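Local coordinates for frutapin (Artocarpus altilis, PDB 5KRP), which is a carbohydrate-binding lectin of the jacalin-related family, probably recognising mannose-type sugars, at residues L123-N127 with G128-G132. Sequence-based numbering, arbitrary orientation.
Sequences LPIEN and GLVVG
The side-chain nitrogen ND2 of Asn-127, which adjoins Gly-128 at a turn of the chain, is hydrogen-bonded to the backbone oxygen of Thr-5 of a second subunit. This turn is a corner of the beta-prism fold of jacalin-related lectins, where strand 119-125 leaves one antiparallel sheet and strand 127-137 enters another. Glu-126 sits at the bend itself, and its carboxylate OE1 forms a salt bridge with Lys-134 of the second subunit, so both polar side chains of the corner serve the interface. Ile-125 and Asn-127 also pair antiparallel with a strand of that subunit, so the sheet continues across the interface.

With CG of Asn-127 anti to its own backbone N (chi1 -168°), the side-chain amide lies beside the carbonyl carbon and close to the next peptide, CG standing 3.4 Å from the N of Gly-128. An amide suits this place because it can donate to a carbonyl of the partner subunit. Gly-128 follows with a phi of 112°; there, a beta carbon would be forced against the carbonyl O of Asn-127, whereas glycine's hydrogen is accommodated.

Within the bend, the buried side chains of Ile-125 and Val-130 make the apolar contact. Beta-branched Ile-125 divides its work: methyl CG2, on the side of its own carbonyl carbon, reaches forward round the bend to the carbonyl of Gly-128, 3.6 Å from its O, while the other branch runs on toward Val-130. That branch starts beside the backbone N of Ile-125 (chi1 -52°) and stretches nearly straight to CD1. Val-130, a beta-branched residue well suited to a strand, offers its methyl CG2. The two side chains meet nearly at right angles, with Ile-125 CD1 3.7 Å from Val-130 CG2.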
loop_
_atom_site.group_PDB
_atom_site.type_symbol
_atom_site.label_atom_id
_atom_site.label_comp_id
_atom_site.label_asym_id
_atom_site.label_seq_id
_atom_site.Cartn_x
_atom_site.Cartn_y
_atom_site.Cartn_z
ATOM N N LEU A 123 7.305 12.514 14.685
ATOM C CA LEU A 123 6.975 11.431 13.786
ATOM C C LEU A 123 8.314 10.833 13.212
ATOM O O LEU A 123 8.849 11.354 12.208
ATOM C CB LEU A 123 6.101 11.891 12.640
ATOM C CG LEU A 123 5.693 10.781 11.648
ATOM C CD1 LEU A 123 4.658 9.853 12.310
ATOM C CD2 LEU A 123 5.170 11.463 10.402
ATOM N N PRO A 124 8.818 9.790 13.859
ATOM C CA PRO A 124 10.044 9.100 13.372
ATOM C C PRO A 124 9.581 8.032 12.401
ATOM O O PRO A 124 8.777 7.181 12.743
ATOM C CB PRO A 124 10.668 8.513 14.617
ATOM C CG PRO A 124 9.614 8.592 15.668
ATOM C CD PRO A 124 8.360 9.199 15.125
ATOM N N ILE A 125 10.030 8.129 11.179
ATOM C CA ILE A 125 9.653 7.194 10.131
ATOM C C ILE A 125 10.741 6.199 9.928
ATOM O O ILE A 125 11.820 6.563 9.421
ATOM C CB ILE A 125 9.341 7.882 8.813
ATOM C CG1 ILE A 125 8.316 8.978 9.069
ATOM C CG2 ILE A 125 8.858 6.832 7.793
ATOM C CD1 ILE A 125 8.312 9.972 7.944
ATOM N N GLU A 126 10.438 4.929 10.271
ATOM C CA GLU A 126 11.460 3.897 10.118
ATOM C C GLU A 126 11.414 3.230 8.747
ATOM O O GLU A 126 12.443 2.679 8.275
ATOM C CB GLU A 126 11.291 2.777 11.161
ATOM C CG GLU A 126 11.700 3.036 12.596
ATOM C CD GLU A 126 12.227 1.739 13.315
ATOM O OE1 GLU A 126 11.343 0.984 13.772
ATOM O OE2 GLU A 126 13.509 1.459 13.351
ATOM N N ASN A 127 10.206 3.125 8.166
ATOM C CA ASN A 127 10.042 2.587 6.817
ATOM C C ASN A 127 8.855 3.291 6.163
ATOM O O ASN A 127 7.834 3.515 6.835
ATOM C CB ASN A 127 9.809 1.070 6.834
ATOM C CG ASN A 127 9.922 0.467 5.456
ATOM O OD1 ASN A 127 10.802 0.842 4.698
ATOM N ND2 ASN A 127 8.935 -0.344 5.061
ATOM N N GLY A 128 9.005 3.663 4.906
ATOM C CA GLY A 128 8.021 4.481 4.241
ATOM C C GLY A 128 8.572 5.857 3.943
ATOM O O GLY A 128 9.691 6.238 4.360
ATOM N N LEU A 129 7.719 6.599 3.259
ATOM C CA LEU A 129 8.073 7.941 2.720
ATOM C C LEU A 129 6.952 8.933 2.921
ATOM O O LEU A 129 5.784 8.623 2.662
ATOM C CB LEU A 129 8.359 7.872 1.240
ATOM C CG LEU A 129 9.584 7.080 0.742
ATOM C CD1 LEU A 129 9.594 6.931 -0.770
ATOM C CD2 LEU A 129 10.836 7.768 1.250
ATOM N N VAL A 130 7.314 10.221 3.176
ATOM C CA VAL A 130 6.349 11.267 3.170
ATOM C C VAL A 130 6.098 11.599 1.710
ATOM O O VAL A 130 7.048 11.824 0.900
ATOM C CB VAL A 130 6.883 12.571 3.889
ATOM C CG1 VAL A 130 5.923 13.691 3.770
ATOM C CG2 VAL A 130 7.206 12.260 5.313
ATOM N N VAL A 131 4.815 11.567 1.355
ATOM C CA VAL A 131 4.431 11.848 -0.046
ATOM C C VAL A 131 3.405 13.010 -0.194
ATOM O O VAL A 131 2.901 13.296 -1.281
ATOM C CB VAL A 131 3.910 10.563 -0.725
ATOM C CG1 VAL A 131 4.981 9.486 -0.836
ATOM C CG2 VAL A 131 2.674 10.008 -0.011
ATOM N N GLY A 132 3.094 13.693 0.894
ATOM C CA GLY A 132 2.128 14.768 0.815
ATOM C C GLY A 132 1.928 15.396 2.184
ATOM O O GLY A 132 2.200 14.793 3.214
#